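Local coordinates for putative lipoate-protein ligase A subunit 2 (Thermoplasma acidophilum DSM 1728, PDB 3R07), which is a small alpha/beta subunit of a putative two-part lipoate-protein ligase, with the fold of the bacterial lipoate protein ligase C-terminus family, at residues L18-L23 against H34-F39; N28-I33 against D52-S57; K61-I66 against D83-L88. One frame throughout, in Å; residues are numbered along the deposited sequence. Where two conformers were deposited one is given.

In the fold
The three contacts illustrate how a small alpha/beta fold is closed around one sheet face. Contact 1 builds the hairpin of strands 18-26 and 29-36, contact 2 ties the outer strand of that hairpin to the end of helix 46-54, and contact 3 pairs helices 62-70 and 83-88. The centre of contact 2 lies about 15 Å from that of contact 1, and the centre of contact 3 about 12 Å from each of the others. L88 joins all three: its CD1 packs on V21 CG1, and its CD2 lies 3.7 Å from L54 CD1. On the opposite face of the sheet from the helices, R20 and S36 meet another protein chain, while the side chain of H34 lies about 4 Å from a bound acetate.

Contact 1: L18-L23 against H34-F39; sequences LIRVTL and HISGDF
I19 overlaps I35 through their CG2 methyls, 3.8 Å apart, the two side chains lying side by side and pointing the same way. Each CG2 is set anti to its own backbone N, the arrangement that brings the methyls together over the strand gap. R20 and S36, a hydrogen-bonded antiparallel pair, put their side chains on the opposite face, R20 CB 3.6 Å from S36 OG. Both backbone bonds of this pair are nearly straight, 167° at the hydrogen. A pair of backbone hydrogen bonds also links L18 with D38, and another T22 with H34. L18 CD2 lies against one face of the R20 guanidinium. Beyond the two segments, an acidic side chain of another protein chain pairs with R20 NE, and S36 OG is also bonded to an acidic side chain there. The two strands form a beta hairpin, and strand 18-26 is the middle strand of an antiparallel sheet, bonded on its other edge to strand 5-13, while V21 and I35 turn towards helices 83-88 and 46-54 respectively.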
ATOM      1  N   LEU B  18      -1.849   2.796  11.646  1.00 57.90           N
ATOM      2  CA  LEU B  18      -2.626   3.818  12.302  1.00 55.20           C
ATOM      3  C   LEU B  18      -4.082   3.447  12.083  1.00 53.23           C
ATOM      4  O   LEU B  18      -4.543   3.408  10.959  1.00 53.39           O
ATOM      5  CB  LEU B  18      -2.286   5.194  11.711  1.00 54.76           C
ATOM      6  CG  LEU B  18      -2.817   6.474  12.382  1.00 55.53           C
ATOM      7  CD1 LEU B  18      -1.982   6.936  13.591  1.00 55.18           C
ATOM      8  CD2 LEU B  18      -2.920   7.621  11.384  1.00 55.24           C
ATOM      9  N   ILE B  19      -4.794   3.129  13.153  1.00 51.06           N
ATOM     10  CA  ILE B  19      -6.230   2.879  13.065  1.00 49.14           C
ATOM     11  C   ILE B  19      -7.022   4.151  13.384  1.00 48.27           C
ATOM     12  O   ILE B  19      -6.815   4.768  14.424  1.00 47.78           O
ATOM     13  CB  ILE B  19      -6.662   1.737  13.998  1.00 48.88           C
ATOM     14  CG1 ILE B  19      -5.619   0.606  13.964  1.00 48.32           C
ATOM     15  CG2 ILE B  19      -8.075   1.264  13.622  1.00 48.36           C
ATOM     16  CD1 ILE B  19      -6.021  -0.666  14.668  1.00 47.06           C
ATOM     17  N   ARG B  20      -7.880   4.581  12.459  1.00 47.47           N
ATOM     18  CA  ARG B  20      -8.799   5.702  12.721  1.00 46.31           C
ATOM     19  C   ARG B  20     -10.166   5.116  12.885  1.00 46.54           C
ATOM     20  O   ARG B  20     -10.570   4.255  12.100  1.00 46.25           O
ATOM     21  CB  ARG B  20      -8.851   6.701  11.586  1.00 45.37           C
ATOM     22  CG  ARG B  20      -7.534   7.137  11.026  1.00 44.67           C
ATOM     23  CD  ARG B  20      -7.746   8.304  10.119  1.00 42.43           C
ATOM     24  NE  ARG B  20      -6.515   8.723   9.470  1.00 43.57           N
ATOM     25  CZ  ARG B  20      -5.599   9.528  10.004  1.00 43.90           C
ATOM     26  NH1 ARG B  20      -5.757  10.006  11.228  1.00 45.85           N
ATOM     27  NH2 ARG B  20      -4.512   9.856   9.313  1.00 41.55           N
ATOM     28  N   VAL B  21     -10.879   5.573  13.909  1.00 47.44           N
ATOM     29  CA  VAL B  21     -12.248   5.116  14.152  1.00 48.43           C
ATOM     30  C   VAL B  21     -13.187   6.304  14.258  1.00 49.41           C
ATOM     31  O   VAL B  21     -12.804   7.322  14.822  1.00 49.63           O
ATOM     32  CB  VAL B  21     -12.358   4.280  15.453  1.00 47.97           C
ATOM     33  CG1 VAL B  21     -13.752   3.812  15.600  1.00 49.34           C
ATOM     34  CG2 VAL B  21     -11.465   3.074  15.416  1.00 46.19           C
ATOM     35  N   THR B  22     -14.394   6.184  13.712  1.00 50.79           N
ATOM     36  CA  THR B  22     -15.482   7.124  14.031  1.00 52.86           C
ATOM     37  C   THR B  22     -16.714   6.374  14.564  1.00 54.17           C
ATOM     38  O   THR B  22     -17.292   5.537  13.857  1.00 54.20           O
ATOM     39  CB  THR B  22     -15.883   8.035  12.832  1.00 53.12           C
ATOM     40  OG1 THR B  22     -14.900   9.057  12.661  1.00 53.33           O
ATOM     41  CG2 THR B  22     -17.258   8.727  13.082  1.00 53.55           C
ATOM     42  N   LEU B  23     -17.100   6.661  15.812  1.00 55.49           N
ATOM     43  CA  LEU B  23     -18.272   6.017  16.410  1.00 56.92           C
ATOM     44  C   LEU B  23     -19.409   6.979  16.636  1.00 57.97           C
ATOM     45  O   LEU B  23     -19.212   8.112  17.062  1.00 57.97           O
ATOM     46  CB  LEU B  23     -17.939   5.364  17.741  1.00 57.15           C
ATOM     47  CG  LEU B  23     -17.212   4.037  17.697  1.00 57.84           C
ATOM     48  CD1 LEU B  23     -15.794   4.321  18.080  1.00 59.72           C
ATOM     49  CD2 LEU B  23     -17.830   3.067  18.680  1.00 57.88           C
ATOM     50  N   HIS B  34     -17.194   3.501  11.592  1.00 50.43           N
ATOM     51  CA  HIS B  34     -16.403   3.524  10.394  1.00 49.94           C
ATOM     52  C   HIS B  34     -14.973   3.352  10.840  1.00 48.43           C
ATOM     53  O   HIS B  34     -14.492   4.105  11.673  1.00 48.90           O
ATOM     54  CB  HIS B  34     -16.660   4.811   9.599  1.00 50.48           C
ATOM     55  CG  HIS B  34     -15.570   5.153   8.626  1.00 56.09           C
ATOM     56  ND1 HIS B  34     -15.295   4.390   7.503  1.00 59.97           N
ATOM     57  CD2 HIS B  34     -14.686   6.184   8.609  1.00 58.88           C
ATOM     58  CE1 HIS B  34     -14.282   4.934   6.848  1.00 60.55           C
ATOM     59  NE2 HIS B  34     -13.897   6.025   7.495  1.00 60.50           N
ATOM     60  N   ILE B  35     -14.321   2.306  10.343  1.00 46.90           N
ATOM     61  CA  ILE B  35     -12.917   2.057  10.641  1.00 45.87           C
ATOM     62  C   ILE B  35     -12.068   2.286   9.382  1.00 45.22           C
ATOM     63  O   ILE B  35     -12.404   1.822   8.291  1.00 44.71           O
ATOM     64  CB  ILE B  35     -12.682   0.640  11.168  1.00 45.91           C
ATOM     65  CG1 ILE B  35     -13.660   0.321  12.302  1.00 46.57           C
ATOM     66  CG2 ILE B  35     -11.260   0.492  11.644  1.00 45.92           C
ATOM     67  CD1 ILE B  35     -13.703  -1.135  12.721  1.00 43.39           C
ATOM     68  N   SER B  36     -10.968   3.018   9.532  1.00 44.40           N
ATOM     69  CA  SER B  36     -10.142   3.319   8.388  1.00 43.07           C
ATOM     70  C   SER B  36      -8.692   3.401   8.804  1.00 43.22           C
ATOM     71  O   SER B  36      -8.363   3.168   9.953  1.00 41.88           O
ATOM     72  CB  SER B  36     -10.608   4.604   7.703  1.00 42.76           C
ATOM     73  OG  SER B  36     -10.447   5.731   8.536  1.00 40.87           O
ATOM     74  N   GLY B  37      -7.825   3.692   7.838  1.00 44.17           N
ATOM     75  CA  GLY B  37      -6.429   3.976   8.118  1.00 45.00           C
ATOM     76  C   GLY B  37      -5.438   3.068   7.453  1.00 45.52           C
ATOM     77  O   GLY B  37      -5.735   2.397   6.468  1.00 45.97           O
ATOM     78  N   ASP B  38      -4.247   3.050   8.031  1.00 46.15           N
ATOM     79  CA  ASP B  38      -3.050   2.503   7.416  1.00 45.87           C
ATOM     80  C   ASP B  38      -2.777   1.140   8.071  1.00 45.41           C
ATOM     81  O   ASP B  38      -2.243   1.036   9.184  1.00 45.82           O
ATOM     82  CB  ASP B  38      -1.938   3.535   7.619  1.00 45.80           C
ATOM     83  CG  ASP B  38      -0.546   2.991   7.415  1.00 50.13           C
ATOM     84  OD1 ASP B  38      -0.356   1.803   7.030  1.00 54.71           O
ATOM     85  OD2 ASP B  38       0.397   3.781   7.665  1.00 54.28           O
ATOM     86  N   PHE B  39      -3.195   0.090   7.385  1.00 44.26           N
ATOM     87  CA  PHE B  39      -2.950  -1.253   7.852  1.00 43.17           C
ATOM     88  C   PHE B  39      -3.258  -2.273   6.765  1.00 43.47           C
ATOM     89  O   PHE B  39      -3.751  -1.943   5.668  1.00 43.45           O
ATOM     90  CB  PHE B  39      -3.754  -1.556   9.133  1.00 42.58           C
ATOM     91  CG  PHE B  39      -5.243  -1.295   9.012  1.00 41.59           C
ATOM     92  CD1 PHE B  39      -6.111  -2.302   8.623  1.00 38.69           C
ATOM     93  CD2 PHE B  39      -5.774  -0.044   9.321  1.00 39.17           C
ATOM     94  CE1 PHE B  39      -7.474  -2.056   8.515  1.00 37.55           C
ATOM     95  CE2 PHE B  39      -7.132   0.191   9.223  1.00 38.21           C
ATOM     96  CZ  PHE B  39      -7.981  -0.817   8.814  1.00 37.71           C
TER

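Contact 2: N28-I33 against D52-S57; sequences NRIKDI and DMLRGS
I33 and L54 supply the apolar part of this contact, their side chains crossing at a slant with I33 CD1 3.6 Å from L54 CD1. I33 CG1 stands anti to the backbone N (chi1 180°), which carries CD1 out to the leucine. I30 packs alongside, its CD1 4.2 Å from L54 CB, and its CB and CG2 also lie against the carbonyl oxygen of L54. The same leucine is covered by I62, I65 and L88 from the other two helices.

Between the two segments one backbone hydrogen bond is made, I30 N to S57 O at 3.0 Å. R55 is the first residue beyond the helix, and the peptide between it and G56 is modelled as cis. S57 N turns back to bond L54 O, so the segment that leaves the helix is held both to its last turn and to the strand.

Charged groups close the exposed side. R55 NH1 forms a salt bridge with D32 OD1 at 3.0 Å, while its NH2 reaches D52 OD1 at 2.8 Å. A bend at chi3 (46°) turns the guanidinium between the two carboxylates. The planes of R55 and D32 stand 83° apart, so this is a one-oxygen link, not a flat, two-pronged pairing. D32 OD1 also accepts from I33 N, which approaches from above the carboxylate plane; two donors therefore grip this oxygen and probably restrain the carboxylate's rotation.

K31 and D32 together face D24 on the adjoining strand, a classic beta bulge. The whole is an alpha/beta packing arrangement in which the chain leaving helix 46-54 is tied to strand 29-36, an edge strand of this chain's antiparallel sheet.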
ATOM      1  N   ASN B  28     -25.765   3.706  25.130  1.00 72.84           N
ATOM      2  CA  ASN B  28     -24.703   2.736  25.399  1.00 72.77           C
ATOM      3  C   ASN B  28     -24.440   1.890  24.129  1.00 72.15           C
ATOM      4  O   ASN B  28     -23.608   0.976  24.115  1.00 72.19           O
ATOM      5  CB  ASN B  28     -25.116   1.860  26.610  1.00 73.23           C
ATOM      6  CG  ASN B  28     -23.924   1.435  27.496  1.00 74.74           C
ATOM      7  OD1 ASN B  28     -23.074   2.252  27.890  1.00 75.64           O
ATOM      8  ND2 ASN B  28     -23.880   0.146  27.831  1.00 76.00           N
ATOM      9  N   ARG B  29     -25.134   2.253  23.054  1.00 70.91           N
ATOM     10  CA  ARG B  29     -25.305   1.397  21.906  1.00 70.04           C
ATOM     11  C   ARG B  29     -24.730   2.034  20.630  1.00 69.25           C
ATOM     12  O   ARG B  29     -24.843   3.246  20.407  1.00 69.30           O
ATOM     13  CB  ARG B  29     -26.798   1.096  21.759  1.00 70.28           C
ATOM     14  CG  ARG B  29     -27.143  -0.210  21.059  1.00 72.16           C
ATOM     15  CD  ARG B  29     -27.549   0.059  19.620  1.00 74.99           C
ATOM     16  NE  ARG B  29     -28.653   1.013  19.568  1.00 77.51           N
ATOM     17  CZ  ARG B  29     -29.206   1.497  18.457  1.00 79.47           C
ATOM     18  NH1 ARG B  29     -28.771   1.122  17.261  1.00 79.68           N
ATOM     19  NH2 ARG B  29     -30.207   2.370  18.550  1.00 80.51           N
ATOM     20  N   ILE B  30     -24.115   1.199  19.792  1.00 67.99           N
ATOM     21  CA  ILE B  30     -23.378   1.660  18.621  1.00 66.08           C
ATOM     22  C   ILE B  30     -24.328   1.808  17.443  1.00 65.55           C
ATOM     23  O   ILE B  30     -24.867   0.822  16.940  1.00 65.85           O
ATOM     24  CB  ILE B  30     -22.207   0.704  18.277  1.00 66.15           C
ATOM     25  CG1 ILE B  30     -21.123   0.765  19.369  1.00 65.24           C
ATOM     26  CG2 ILE B  30     -21.632   1.036  16.889  1.00 65.76           C
ATOM     27  CD1 ILE B  30     -20.086  -0.332  19.288  1.00 65.10           C
ATOM     28  N   LYS B  31     -24.544   3.047  17.016  1.00 64.10           N
ATOM     29  CA  LYS B  31     -25.499   3.331  15.961  1.00 63.28           C
ATOM     30  C   LYS B  31     -24.799   3.204  14.623  1.00 61.99           C
ATOM     31  O   LYS B  31     -25.356   2.673  13.662  1.00 62.10           O
ATOM     32  CB  LYS B  31     -26.073   4.737  16.144  1.00 63.39           C
ATOM     33  CG  LYS B  31     -27.158   5.120  15.163  1.00 64.23           C
ATOM     34  CD  LYS B  31     -27.761   6.485  15.492  1.00 65.08           C
ATOM     35  CE  LYS B  31     -28.822   6.856  14.434  1.00 69.41           C
ATOM     36  NZ  LYS B  31     -29.691   8.023  14.837  1.00 72.35           N
ATOM     37  N   ASP B  32     -23.576   3.728  14.568  1.00 60.13           N
ATOM     38  CA  ASP B  32     -22.728   3.579  13.409  1.00 58.06           C
ATOM     39  C   ASP B  32     -21.251   3.511  13.774  1.00 56.66           C
ATOM     40  O   ASP B  32     -20.835   3.947  14.861  1.00 55.89           O
ATOM     41  CB  ASP B  32     -22.963   4.690  12.406  1.00 58.08           C
ATOM     42  CG  ASP B  32     -22.872   4.191  10.975  1.00 59.70           C
ATOM     43  OD1 ASP B  32     -22.467   3.012  10.769  1.00 58.98           O
ATOM     44  OD2 ASP B  32     -23.225   4.972  10.056  1.00 61.70           O
ATOM     45  N   ILE B  33     -20.470   2.938  12.857  1.00 54.54           N
ATOM     46  CA  ILE B  33     -19.028   2.861  13.016  1.00 52.38           C
ATOM     47  C   ILE B  33     -18.340   2.842  11.650  1.00 51.34           C
ATOM     48  O   ILE B  33     -18.848   2.287  10.667  1.00 50.48           O
ATOM     49  CB  ILE B  33     -18.586   1.686  13.986  1.00 52.30           C
ATOM     50  CG1 ILE B  33     -17.058   1.615  14.132  1.00 52.07           C
ATOM     51  CG2 ILE B  33     -19.221   0.344  13.590  1.00 52.20           C
ATOM     52  CD1 ILE B  33     -16.570   0.685  15.200  1.00 52.31           C
ATOM     53  N   ASP B  52     -19.837  -4.333  10.713  1.00 67.34           N
ATOM     54  CA  ASP B  52     -21.179  -4.927  10.792  1.00 68.46           C
ATOM     55  C   ASP B  52     -21.456  -5.567  12.143  1.00 68.90           C
ATOM     56  O   ASP B  52     -22.590  -5.565  12.615  1.00 68.90           O
ATOM     57  CB  ASP B  52     -21.377  -5.966   9.685  1.00 68.58           C
ATOM     58  CG  ASP B  52     -21.550  -5.332   8.309  1.00 70.21           C
ATOM     59  OD1 ASP B  52     -21.617  -4.075   8.246  1.00 70.92           O
ATOM     60  OD2 ASP B  52     -21.619  -6.088   7.300  1.00 70.80           O
ATOM     61  N   MET B  53     -20.406  -6.104  12.752  1.00 69.45           N
ATOM     62  CA  MET B  53     -20.509  -6.799  14.021  1.00 70.31           C
ATOM     63  C   MET B  53     -20.695  -5.823  15.161  1.00 69.80           C
ATOM     64  O   MET B  53     -21.582  -6.004  15.984  1.00 70.21           O
ATOM     65  CB  MET B  53     -19.282  -7.683  14.245  1.00 70.46           C
ATOM     66  CG  MET B  53     -19.294  -8.936  13.357  1.00 70.93           C
ATOM     67  SD  MET B  53     -17.757  -9.878  13.435  1.00 72.50           S
ATOM     68  CE  MET B  53     -18.321 -11.351  12.564  1.00 72.25           C
ATOM     69  N   LEU B  54     -19.875  -4.778  15.185  1.00 69.47           N
ATOM     70  CA  LEU B  54     -19.982  -3.719  16.181  1.00 68.97           C
ATOM     71  C   LEU B  54     -21.305  -2.923  16.100  1.00 69.12           C
ATOM     72  O   LEU B  54     -21.841  -2.510  17.131  1.00 69.21           O
ATOM     73  CB  LEU B  54     -18.758  -2.805  16.112  1.00 68.67           C
ATOM     74  CG  LEU B  54     -17.444  -3.466  16.540  1.00 68.07           C
ATOM     75  CD1 LEU B  54     -16.222  -2.889  15.818  1.00 68.05           C
ATOM     76  CD2 LEU B  54     -17.260  -3.373  18.031  1.00 67.27           C
ATOM     77  N   ARG B  55     -21.829  -2.734  14.890  1.00 69.08           N
ATOM     78  CA  ARG B  55     -23.126  -2.091  14.665  1.00 69.15           C
ATOM     79  C   ARG B  55     -24.345  -3.069  14.752  1.00 70.36           C
ATOM     80  O   ARG B  55     -24.463  -4.009  13.945  1.00 71.00           O
ATOM     81  CB  ARG B  55     -23.093  -1.393  13.300  1.00 68.41           C
ATOM     82  CG  ARG B  55     -24.234  -0.399  13.061  1.00 68.53           C
ATOM     83  CD  ARG B  55     -24.208   0.305  11.683  1.00 68.13           C
ATOM     84  NE  ARG B  55     -23.955  -0.642  10.611  1.00 67.61           N
ATOM     85  CZ  ARG B  55     -22.835  -0.697   9.896  1.00 67.67           C
ATOM     86  NH1 ARG B  55     -21.867   0.178  10.107  1.00 67.48           N
ATOM     87  NH2 ARG B  55     -22.689  -1.627   8.961  1.00 67.74           N
ATOM     88  N   GLY B  56     -25.242  -2.911  15.729  1.00 71.05           N
ATOM     89  CA  GLY B  56     -25.060  -2.106  16.912  1.00 71.96           C
ATOM     90  C   GLY B  56     -25.103  -3.027  18.112  1.00 72.78           C
ATOM     91  O   GLY B  56     -26.138  -3.592  18.441  1.00 72.81           O
ATOM     92  N   SER B  57     -23.950  -3.199  18.734  1.00 73.82           N
ATOM     93  CA  SER B  57     -23.813  -3.887  19.996  1.00 74.78           C
ATOM     94  C   SER B  57     -23.691  -2.820  21.050  1.00 75.46           C
ATOM     95  O   SER B  57     -24.020  -1.671  20.811  1.00 75.49           O
ATOM     96  CB  SER B  57     -22.531  -4.719  19.995  1.00 74.96           C
ATOM     97  OG  SER B  57     -22.492  -5.615  18.897  1.00 76.18           O
TER

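Contact 3: K61-I66 against D83-L88; sequences KINDII and DFIQAL
I66 and L88 help to fill the seam of a helix pair running roughly antiparallel, whose short axes come within 10.2 Å and lie at 144° to one another. This is helix-to-helix packing above the single sheet of an alpha/beta fold, and it is built almost wholly from apolar side chains. On the buried side, I66 spreads its branches over three partners. CG1 meets F84 CB at 4.1 Å, the two side chains standing at about a right angle; CG2 touches I85 CD1 at 3.9 Å; and CD1 lies beside L88 CD2. The CG2 branch is anti to the backbone N and in that position faces I85. I62 brings its CG2 to L88 CD2 from one turn earlier, at 4.0 Å. F84 contributes only its CB here, for the ring leads away to I19 of the sheet, and L88 continues inward to V21 and L23, with L54 also against it. I66 in turn rests on L50, so three helices share this core.

The N63 side is nearer to solvent, N63 being partly exposed; it has fewer partners, though the approach itself is no longer. There N63, which also touches R89, lies across I85 at about a right angle, and the contact it makes is a polar group laid against a methylene: N63 OD1 is 3.7 Å from I85 CG1.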
ATOM      1  N   LYS B  61     -19.594  -4.600  25.448  1.00 87.27           N
ATOM      2  CA  LYS B  61     -19.183  -5.875  24.864  1.00 87.56           C
ATOM      3  C   LYS B  61     -18.473  -5.718  23.508  1.00 87.31           C
ATOM      4  O   LYS B  61     -18.828  -6.357  22.509  1.00 87.39           O
ATOM      5  CB  LYS B  61     -20.380  -6.829  24.794  1.00 87.79           C
ATOM      6  CG  LYS B  61     -20.931  -7.154  26.190  1.00 89.38           C
ATOM      7  CD  LYS B  61     -21.751  -8.441  26.223  1.00 91.34           C
ATOM      8  CE  LYS B  61     -22.060  -8.855  27.658  1.00 91.39           C
ATOM      9  NZ  LYS B  61     -22.354 -10.313  27.732  1.00 92.02           N
ATOM     10  N   ILE B  62     -17.459  -4.854  23.503  1.00 86.70           N
ATOM     11  CA  ILE B  62     -16.628  -4.584  22.337  1.00 86.03           C
ATOM     12  C   ILE B  62     -15.567  -5.679  22.169  1.00 85.79           C
ATOM     13  O   ILE B  62     -15.419  -6.241  21.079  1.00 85.56           O
ATOM     14  CB  ILE B  62     -15.982  -3.162  22.446  1.00 86.16           C
ATOM     15  CG1 ILE B  62     -16.910  -2.104  21.846  1.00 85.77           C
ATOM     16  CG2 ILE B  62     -14.583  -3.097  21.790  1.00 86.12           C
ATOM     17  CD1 ILE B  62     -16.336  -0.684  21.874  1.00 85.81           C
ATOM     18  N   ASN B  63     -14.841  -5.974  23.256  1.00 85.34           N
ATOM     19  CA  ASN B  63     -13.770  -6.974  23.263  1.00 84.64           C
ATOM     20  C   ASN B  63     -14.297  -8.331  22.841  1.00 84.24           C
ATOM     21  O   ASN B  63     -13.658  -9.034  22.078  1.00 84.11           O
ATOM     22  CB  ASN B  63     -13.121  -7.065  24.642  1.00 84.61           C
ATOM     23  CG  ASN B  63     -12.481  -5.756  25.078  1.00 84.74           C
ATOM     24  OD1 ASN B  63     -12.869  -4.674  24.630  1.00 85.17           O
ATOM     25  ND2 ASN B  63     -11.495  -5.847  25.961  1.00 84.49           N
ATOM     26  N   ASP B  64     -15.481  -8.680  23.327  1.00 84.04           N
ATOM     27  CA  ASP B  64     -16.162  -9.899  22.884  1.00 84.03           C
ATOM     28  C   ASP B  64     -16.162  -9.984  21.364  1.00 83.21           C
ATOM     29  O   ASP B  64     -15.859 -11.031  20.801  1.00 83.43           O
ATOM     30  CB  ASP B  64     -17.615  -9.953  23.398  1.00 84.43           C
ATOM     31  CG  ASP B  64     -17.715 -10.053  24.927  1.00 85.67           C
ATOM     32  OD1 ASP B  64     -16.674  -9.890  25.623  1.00 86.54           O
ATOM     33  OD2 ASP B  64     -18.851 -10.288  25.424  1.00 86.36           O
ATOM     34  N   ILE B  65     -16.500  -8.865  20.726  1.00 82.36           N
ATOM     35  CA  ILE B  65     -16.627  -8.748  19.274  1.00 81.32           C
ATOM     36  C   ILE B  65     -15.247  -8.802  18.589  1.00 80.47           C
ATOM     37  O   ILE B  65     -15.097  -9.453  17.558  1.00 79.76           O
ATOM     38  CB  ILE B  65     -17.412  -7.445  18.889  1.00 81.35           C
ATOM     39  CG1 ILE B  65     -18.795  -7.400  19.565  1.00 81.25           C
ATOM     40  CG2 ILE B  65     -17.505  -7.253  17.368  1.00 81.69           C
ATOM     41  CD1 ILE B  65     -19.913  -8.172  18.855  1.00 81.49           C
ATOM     42  N   ILE B  66     -14.248  -8.142  19.177  1.00 79.76           N
ATOM     43  CA  ILE B  66     -12.901  -8.119  18.605  1.00 79.46           C
ATOM     44  C   ILE B  66     -12.287  -9.531  18.587  1.00 79.73           C
ATOM     45  O   ILE B  66     -11.888 -10.043  17.514  1.00 79.68           O
ATOM     46  CB  ILE B  66     -11.974  -7.098  19.325  1.00 79.19           C
ATOM     47  CG1 ILE B  66     -12.012  -5.721  18.660  1.00 78.76           C
ATOM     48  CG2 ILE B  66     -10.523  -7.523  19.234  1.00 79.55           C
ATOM     49  CD1 ILE B  66     -13.288  -5.374  17.957  1.00 79.12           C
ATOM     50  N   ASP B  83      -4.958  -3.673  19.695  1.00 79.61           N
ATOM     51  CA  ASP B  83      -4.828  -2.373  19.009  1.00 79.38           C
ATOM     52  C   ASP B  83      -6.184  -1.800  18.566  1.00 79.16           C
ATOM     53  O   ASP B  83      -6.399  -0.595  18.623  1.00 78.89           O
ATOM     54  CB  ASP B  83      -3.898  -2.483  17.798  1.00 79.43           C
ATOM     55  CG  ASP B  83      -2.423  -2.392  18.169  1.00 79.57           C
ATOM     56  OD1 ASP B  83      -2.001  -1.355  18.736  1.00 78.27           O
ATOM     57  OD2 ASP B  83      -1.677  -3.352  17.857  1.00 80.27           O
ATOM     58  N   PHE B  84      -7.082  -2.666  18.106  1.00 79.20           N
ATOM     59  CA  PHE B  84      -8.459  -2.272  17.806  1.00 79.48           C
ATOM     60  C   PHE B  84      -9.274  -2.002  19.079  1.00 80.10           C
ATOM     61  O   PHE B  84     -10.357  -1.412  19.019  1.00 80.44           O
ATOM     62  CB  PHE B  84      -9.152  -3.332  16.952  1.00 78.98           C
ATOM     63  CG  PHE B  84      -8.655  -3.386  15.543  1.00 78.78           C
ATOM     64  CD1 PHE B  84      -9.155  -2.513  14.581  1.00 78.50           C
ATOM     65  CD2 PHE B  84      -7.688  -4.307  15.170  1.00 78.03           C
ATOM     66  CE1 PHE B  84      -8.700  -2.556  13.265  1.00 78.28           C
ATOM     67  CE2 PHE B  84      -7.228  -4.358  13.855  1.00 78.53           C
ATOM     68  CZ  PHE B  84      -7.732  -3.477  12.900  1.00 78.10           C
ATOM     69  N   ILE B  85      -8.747  -2.450  20.221  1.00 80.50           N
ATOM     70  CA  ILE B  85      -9.305  -2.138  21.533  1.00 80.44           C
ATOM     71  C   ILE B  85      -8.948  -0.701  21.922  1.00 80.77           C
ATOM     72  O   ILE B  85      -9.837   0.083  22.232  1.00 80.50           O
ATOM     73  CB  ILE B  85      -8.870  -3.199  22.589  1.00 80.57           C
ATOM     74  CG1 ILE B  85      -9.849  -4.376  22.540  1.00 79.97           C
ATOM     75  CG2 ILE B  85      -8.775  -2.614  24.016  1.00 79.82           C
ATOM     76  CD1 ILE B  85      -9.179  -5.729  22.469  1.00 78.51           C
ATOM     77  N   GLN B  86      -7.663  -0.350  21.876  1.00 81.08           N
ATOM     78  CA  GLN B  86      -7.251   1.026  22.143  1.00 81.94           C
ATOM     79  C   GLN B  86      -7.908   2.030  21.182  1.00 82.60           C
ATOM     80  O   GLN B  86      -8.322   3.110  21.601  1.00 82.64           O
ATOM     81  CB  GLN B  86      -5.719   1.185  22.129  1.00 81.99           C
ATOM     82  CG  GLN B  86      -4.959   0.543  23.310  1.00 82.22           C
ATOM     83  CD  GLN B  86      -5.674   0.694  24.655  1.00 82.58           C
ATOM     84  OE1 GLN B  86      -6.086  -0.295  25.263  1.00 83.00           O
ATOM     85  NE2 GLN B  86      -5.834   1.930  25.113  1.00 82.25           N
ATOM     86  N   ALA B  87      -8.008   1.657  19.906  1.00 83.48           N
ATOM     87  CA  ALA B  87      -8.603   2.506  18.864  1.00 84.32           C
ATOM     88  C   ALA B  87     -10.068   2.826  19.137  1.00 84.96           C
ATOM     89  O   ALA B  87     -10.505   3.967  19.023  1.00 84.53           O
ATOM     90  CB  ALA B  87      -8.470   1.827  17.514  1.00 84.16           C
ATOM     91  N   LEU B  88     -10.796   1.787  19.516  1.00 86.41           N
ATOM     92  CA  LEU B  88     -12.229   1.807  19.704  1.00 88.03           C
ATOM     93  C   LEU B  88     -12.690   2.223  21.108  1.00 89.33           C
ATOM     94  O   LEU B  88     -13.894   2.271  21.357  1.00 89.33           O
ATOM     95  CB  LEU B  88     -12.722   0.396  19.444  1.00 87.88           C
ATOM     96  CG  LEU B  88     -13.963   0.129  18.626  1.00 88.42           C
ATOM     97  CD1 LEU B  88     -13.940   0.949  17.370  1.00 88.67           C
ATOM     98  CD2 LEU B  88     -13.925  -1.337  18.275  1.00 88.86           C
TER